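Side-chain contacts in uncharacterized protein (Vibrio parahaemolyticus, PDB 1ZBP), which is of unknown function but belongs to the ImpE family, whose name suggests a link to type VI secretion: residues L238-W243 against L250-L255; S32-F37 against K59-Y64. All blocks are in the same frame, centred on the assembly; numbering follows the deposited sequence.

How the interactions relate
The two contacts lie in different halves of a single chain, with centres 31 Å apart and nearest atoms about 19 Å apart, and they do not touch. Interaction 2 comes first along the chain and belongs to the N-terminal helices, where the helix 31-44 meets the end of the helix 47-60. Interaction 1 opens only much later, in the ImpE region of the chain, on the edge hairpin of the large antiparallel sheet. It combines backbone hydrogen bonding with apolar packing, and its centre lies about 11 Å from the centre of the chain. Interaction 2, whose centre is about 25 Å from that of the chain, is a small surface contact made by side chains alone.

Interaction 1: residues L238-W243 against L250-L255; sequences LGLKCW and LPISDL
Cys-242 and Trp-243 pair with Pro-251 and Leu-250 in a beta hairpin, strands 242-245 and 248-251, at one edge of the large antiparallel sheet. Trp-243 and Leu-250 form the hydrogen-bonded pair: Trp-243 N gives a nearly straight bond to Leu-250 O, and Leu-250 N returns one to Trp-243 O in the carbonyl plane. The chain then turns into a short 3-10 segment, yet Ile-252 N still reaches Lys-241 O at 2.8 Å, coming from above the carbonyl plane. That third bond carries the pairing one step past the strand.

The tight side is the indole. Ile-252 lays CD1 over the centre of the six-membered ring of Trp-243, a CH-pi contact 3.6 Å from the centroid and 13° off the normal; CG1 anti to the backbone N (chi1 -162°) helps point the ethyl arm there. Leu-255 brings CD2 to 3.5 Å from Trp-243 CZ3, its side chain crossing that of the tryptophan at about a right angle. Ile-178 of strand 173-178 backs both aliphatic residues, and Lys-241, whose CB rests against Ile-252, sends its amine away to a salt bridge with Glu-157.

The other side is looser and partly exposed. Here Cys-242 and Pro-251 share a sheet face, but Cys-242 SG comes no closer to the ring carbons than 4.3 Å, at Pro-251 CD. Leu-240 splits its methyls: CD1 meets Ile-252 CG2 at 3.8 Å, while CD2 lies 4.0 Å from Pro-251 CB and 3.7 Å from Ser-253 OG.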
loop_
_atom_site.group_PDB
_atom_site.type_symbol
_atom_site.label_atom_id
_atom_site.label_comp_id
_atom_site.label_asym_id
_atom_site.label_seq_id
_atom_site.Cartn_x
_atom_site.Cartn_y
_atom_site.Cartn_z
ATOM N N LEU A 238 -2.197 -1.113 -11.388
ATOM C CA LEU A 238 -0.759 -1.298 -11.459
ATOM C C LEU A 238 -0.127 0.080 -11.318
ATOM O O LEU A 238 -0.445 1.009 -12.073
ATOM C CB LEU A 238 -0.354 -1.921 -12.798
ATOM C CG LEU A 238 -0.985 -3.263 -13.180
ATOM C CD1 LEU A 238 -0.589 -3.647 -14.598
ATOM C CD2 LEU A 238 -0.547 -4.325 -12.200
ATOM N N GLY A 239 0.763 0.218 -10.347
ATOM C CA GLY A 239 1.408 1.499 -10.143
ATOM C C GLY A 239 0.660 2.369 -9.147
ATOM O O GLY A 239 -0.069 1.852 -8.310
ATOM N N LEU A 240 0.840 3.686 -9.257
ATOM C CA LEU A 240 0.229 4.681 -8.367
ATOM C C LEU A 240 -1.301 4.554 -8.236
ATOM O O LEU A 240 -2.001 4.468 -9.223
ATOM C CB LEU A 240 0.603 6.081 -8.881
ATOM C CG LEU A 240 0.261 7.254 -7.962
ATOM C CD1 LEU A 240 1.141 7.177 -6.706
ATOM C CD2 LEU A 240 0.469 8.574 -8.696
ATOM N N LYS A 241 -1.824 4.543 -7.017
ATOM C CA LYS A 241 -3.260 4.428 -6.838
ATOM C C LYS A 241 -3.974 5.684 -7.341
ATOM O O LYS A 241 -3.422 6.787 -7.299
ATOM C CB LYS A 241 -3.588 4.162 -5.359
ATOM C CG LYS A 241 -3.001 2.843 -4.819
ATOM C CD LYS A 241 -3.454 2.525 -3.388
ATOM C CE LYS A 241 -2.848 1.201 -2.888
ATOM N NZ LYS A 241 -3.315 0.841 -1.503
ATOM N N CYS A 242 -5.205 5.508 -7.813
ATOM C CA CYS A 242 -6.013 6.610 -8.350
ATOM C C CYS A 242 -7.359 6.285 -7.691
ATOM O O CYS A 242 -7.776 5.143 -7.712
ATOM C CB CYS A 242 -6.075 6.515 -9.908
ATOM S SG CYS A 242 -6.129 8.099 -10.948
ATOM N N TRP A 243 -8.005 7.276 -7.081
ATOM C CA TRP A 243 -9.284 7.099 -6.395
ATOM C C TRP A 243 -10.400 7.856 -7.098
ATOM O O TRP A 243 -10.176 8.890 -7.726
ATOM C CB TRP A 243 -9.212 7.613 -4.935
ATOM C CG TRP A 243 -8.511 6.707 -3.947
ATOM C CD1 TRP A 243 -7.841 5.557 -4.228
ATOM C CD2 TRP A 243 -8.403 6.897 -2.523
ATOM N NE1 TRP A 243 -7.323 5.014 -3.074
ATOM C CE2 TRP A 243 -7.654 5.817 -2.013
ATOM C CE3 TRP A 243 -8.868 7.880 -1.627
ATOM C CZ2 TRP A 243 -7.354 5.680 -0.658
ATOM C CZ3 TRP A 243 -8.569 7.746 -0.268
ATOM C CH2 TRP A 243 -7.818 6.651 0.199
ATOM N N LEU A 250 -8.741 10.789 -8.950
ATOM C CA LEU A 250 -7.675 11.519 -8.265
ATOM C C LEU A 250 -6.545 10.591 -7.867
ATOM O O LEU A 250 -6.772 9.571 -7.227
ATOM C CB LEU A 250 -8.213 12.202 -6.998
ATOM C CG LEU A 250 -7.186 12.922 -6.107
ATOM C CD1 LEU A 250 -6.837 14.269 -6.745
ATOM C CD2 LEU A 250 -7.738 13.136 -4.692
ATOM N N PRO A 251 -5.311 10.912 -8.275
ATOM C CA PRO A 251 -4.189 10.044 -7.897
ATOM C C PRO A 251 -3.944 10.201 -6.396
ATOM O O PRO A 251 -4.057 11.300 -5.852
ATOM C CB PRO A 251 -3.034 10.559 -8.757
ATOM C CG PRO A 251 -3.419 11.964 -9.083
ATOM C CD PRO A 251 -4.909 11.896 -9.291
ATOM N N ILE A 252 -3.625 9.105 -5.721
ATOM C CA ILE A 252 -3.429 9.157 -4.281
ATOM C C ILE A 252 -2.373 10.193 -3.896
ATOM O O ILE A 252 -2.488 10.829 -2.848
ATOM C CB ILE A 252 -3.077 7.753 -3.719
ATOM C CG1 ILE A 252 -3.319 7.734 -2.216
ATOM C CG2 ILE A 252 -1.635 7.365 -4.046
ATOM C CD1 ILE A 252 -4.750 7.960 -1.854
ATOM N N SER A 253 -1.377 10.396 -4.759
ATOM C CA SER A 253 -0.328 11.364 -4.467
ATOM C C SER A 253 -0.849 12.802 -4.373
ATOM O O SER A 253 -0.165 13.676 -3.843
ATOM C CB SER A 253 0.787 11.282 -5.519
ATOM O OG SER A 253 0.358 11.773 -6.778
ATOM N N ASP A 254 -2.047 13.062 -4.881
ATOM C CA ASP A 254 -2.585 14.417 -4.802
ATOM C C ASP A 254 -3.574 14.543 -3.672
ATOM O O ASP A 254 -4.293 15.533 -3.581
ATOM C CB ASP A 254 -3.283 14.833 -6.089
ATOM C CG ASP A 254 -2.339 14.922 -7.256
ATOM O OD1 ASP A 254 -1.121 15.103 -7.031
ATOM O OD2 ASP A 254 -2.821 14.815 -8.403
ATOM N N LEU A 255 -3.627 13.529 -2.822
ATOM C CA LEU A 255 -4.528 13.557 -1.679
ATOM C C LEU A 255 -3.709 13.840 -0.418
ATOM O O LEU A 255 -2.791 13.086 -0.095
ATOM C CB LEU A 255 -5.245 12.210 -1.542
ATOM C CG LEU A 255 -6.209 12.092 -0.360
ATOM C CD1 LEU A 255 -7.394 13.034 -0.569
ATOM C CD2 LEU A 255 -6.688 10.656 -0.215
#

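Interaction 2: residues S32-F37 against K59-Y64; sequences SLRSSF and KLFPEY
Arg-34 meets Leu-60 and Phe-61 with two different parts of its side chain, bridging the helical hairpin of 31-44 and 47-60 near the C-terminal end of the second helix. Leu-60 sets CD1 over one face of the guanidinium, 3.4 Å above the plane and toward its rim, and the closest pair is Arg-34 NE with Leu-60 CD1 at 3.5 Å. Lower down the arm, Arg-34 CD comes to the edge of the Phe-61 ring, in its plane, 3.9 Å from Phe-61 CE2. The guanidinium and the phenyl ring are inclined at 50°, so they do not stack.

Behind this first shell, the arginine chain runs extended from CG to NE (chi2 175°, chi3 178°) and reaches out from the helix 31-44. Pro-28 O accepts a hydrogen bond from NE, while Gln-53, Gln-56 and Ser-57 of the helix 47-60 line its path. Leu-60 CB lies against a face of the Phe-61 ring, so the two neighbouring apolar residues also pack on each other at the helix end.

Across these segments the contact is therefore dispersive: a methyl lies over one face of the cation and a ring edge meets its CD, while the NE polarity is met by a backbone carbonyl.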
loop_
_atom_site.group_PDB
_atom_site.type_symbol
_atom_site.label_atom_id
_atom_site.label_comp_id
_atom_site.label_asym_id
_atom_site.label_seq_id
_atom_site.Cartn_x
_atom_site.Cartn_y
_atom_site.Cartn_z
ATOM N N SER A 32 25.131 3.971 5.072
ATOM C CA SER A 32 24.345 4.694 4.066
ATOM C C SER A 32 24.097 3.892 2.792
ATOM O O SER A 32 22.998 3.922 2.247
ATOM C CB SER A 32 25.035 6.013 3.690
ATOM O OG SER A 32 25.116 6.899 4.795
ATOM N N LEU A 33 25.117 3.188 2.310
ATOM C CA LEU A 33 24.963 2.394 1.100
ATOM C C LEU A 33 24.034 1.213 1.346
ATOM O O LEU A 33 23.093 0.999 0.585
ATOM C CB LEU A 33 26.324 1.897 0.595
ATOM C CG LEU A 33 27.201 2.922 -0.141
ATOM C CD1 LEU A 33 28.579 2.328 -0.442
ATOM C CD2 LEU A 33 26.514 3.336 -1.439
ATOM N N ARG A 34 24.289 0.451 2.407
ATOM C CA ARG A 34 23.447 -0.702 2.721
ATOM C C ARG A 34 22.003 -0.249 2.950
ATOM O O ARG A 34 21.062 -0.879 2.463
ATOM C CB ARG A 34 23.990 -1.440 3.954
ATOM C CG ARG A 34 25.235 -2.277 3.681
ATOM C CD ARG A 34 25.786 -2.892 4.963
ATOM N NE ARG A 34 26.962 -3.736 4.736
ATOM C CZ ARG A 34 26.922 -4.996 4.306
ATOM N NH1 ARG A 34 28.049 -5.680 4.128
ATOM N NH2 ARG A 34 25.759 -5.581 4.065
ATOM N N SER A 35 21.848 0.858 3.673
ATOM C CA SER A 35 20.539 1.436 3.969
ATOM C C SER A 35 19.792 1.808 2.690
ATOM O O SER A 35 18.618 1.464 2.521
ATOM C CB SER A 35 20.696 2.683 4.843
ATOM O OG SER A 35 19.441 3.289 5.127
ATOM N N SER A 36 20.466 2.514 1.787
ATOM C CA SER A 36 19.847 2.908 0.523
ATOM C C SER A 36 19.504 1.679 -0.316
ATOM O O SER A 36 18.553 1.692 -1.097
ATOM C CB SER A 36 20.786 3.831 -0.271
ATOM O OG SER A 36 21.039 5.040 0.439
ATOM N N PHE A 37 20.278 0.615 -0.149
ATOM C CA PHE A 37 20.051 -0.622 -0.900
ATOM C C PHE A 37 18.805 -1.365 -0.364
ATOM O O PHE A 37 18.144 -2.105 -1.100
ATOM C CB PHE A 37 21.305 -1.510 -0.806
ATOM C CG PHE A 37 21.135 -2.886 -1.392
ATOM C CD1 PHE A 37 20.630 -3.057 -2.676
ATOM C CD2 PHE A 37 21.466 -4.019 -0.646
ATOM C CE1 PHE A 37 20.450 -4.333 -3.210
ATOM C CE2 PHE A 37 21.288 -5.297 -1.172
ATOM C CZ PHE A 37 20.777 -5.451 -2.457
ATOM N N LYS A 59 23.549 -6.157 12.918
ATOM C CA LYS A 59 24.786 -6.709 13.463
ATOM C C LYS A 59 25.927 -5.732 13.275
ATOM O O LYS A 59 26.716 -5.496 14.193
ATOM C CB LYS A 59 25.167 -8.013 12.769
ATOM C CG LYS A 59 24.234 -9.153 13.037
ATOM C CD LYS A 59 24.755 -10.412 12.399
ATOM C CE LYS A 59 23.813 -11.558 12.656
ATOM N NZ LYS A 59 24.363 -12.830 12.115
ATOM N N LEU A 60 26.003 -5.160 12.078
ATOM C CA LEU A 60 27.067 -4.236 11.738
ATOM C C LEU A 60 26.937 -2.863 12.335
ATOM O O LEU A 60 27.939 -2.232 12.664
ATOM C CB LEU A 60 27.169 -4.105 10.223
ATOM C CG LEU A 60 27.574 -5.326 9.399
ATOM C CD1 LEU A 60 27.739 -4.870 7.957
ATOM C CD2 LEU A 60 28.878 -5.927 9.922
ATOM N N PHE A 61 25.696 -2.402 12.472
ATOM C CA PHE A 61 25.414 -1.054 12.983
ATOM C C PHE A 61 24.269 -1.065 14.003
ATOM O O PHE A 61 23.252 -0.384 13.821
ATOM C CB PHE A 61 25.045 -0.142 11.802
ATOM C CG PHE A 61 25.965 -0.285 10.606
ATOM C CD1 PHE A 61 27.217 0.330 10.588
ATOM C CD2 PHE A 61 25.582 -1.044 9.505
ATOM C CE1 PHE A 61 28.065 0.194 9.491
ATOM C CE2 PHE A 61 26.423 -1.186 8.406
ATOM C CZ PHE A 61 27.671 -0.566 8.396
ATOM N N PRO A 62 24.431 -1.825 15.102
ATOM C CA PRO A 62 23.410 -1.927 16.147
ATOM C C PRO A 62 22.930 -0.587 16.693
ATOM O O PRO A 62 21.924 -0.519 17.403
ATOM C CB PRO A 62 24.096 -2.775 17.217
ATOM C CG PRO A 62 25.541 -2.431 17.042
ATOM C CD PRO A 62 25.687 -2.452 15.548
ATOM N N GLU A 63 23.650 0.479 16.370
ATOM C CA GLU A 63 23.273 1.806 16.837
ATOM C C GLU A 63 22.023 2.295 16.094
ATOM O O GLU A 63 21.327 3.189 16.566
ATOM C CB GLU A 63 24.427 2.790 16.631
ATOM C CG GLU A 63 24.883 2.919 15.182
ATOM C CD GLU A 63 26.220 2.243 14.924
ATOM O OE1 GLU A 63 26.404 1.075 15.351
ATOM O OE2 GLU A 63 27.078 2.879 14.269
ATOM N N TYR A 64 21.754 1.701 14.934
ATOM C CA TYR A 64 20.589 2.055 14.135
ATOM C C TYR A 64 19.554 0.937 14.184
ATOM O O TYR A 64 18.920 0.622 13.172
ATOM C CB TYR A 64 20.985 2.302 12.676
ATOM C CG TYR A 64 21.979 3.429 12.473
ATOM C CD1 TYR A 64 21.807 4.657 13.102
ATOM C CD2 TYR A 64 23.078 3.267 11.626
ATOM C CE1 TYR A 64 22.707 5.704 12.895
ATOM C CE2 TYR A 64 23.984 4.301 11.407
ATOM C CZ TYR A 64 23.791 5.520 12.045
ATOM O OH TYR A 64 24.677 6.550 11.821
#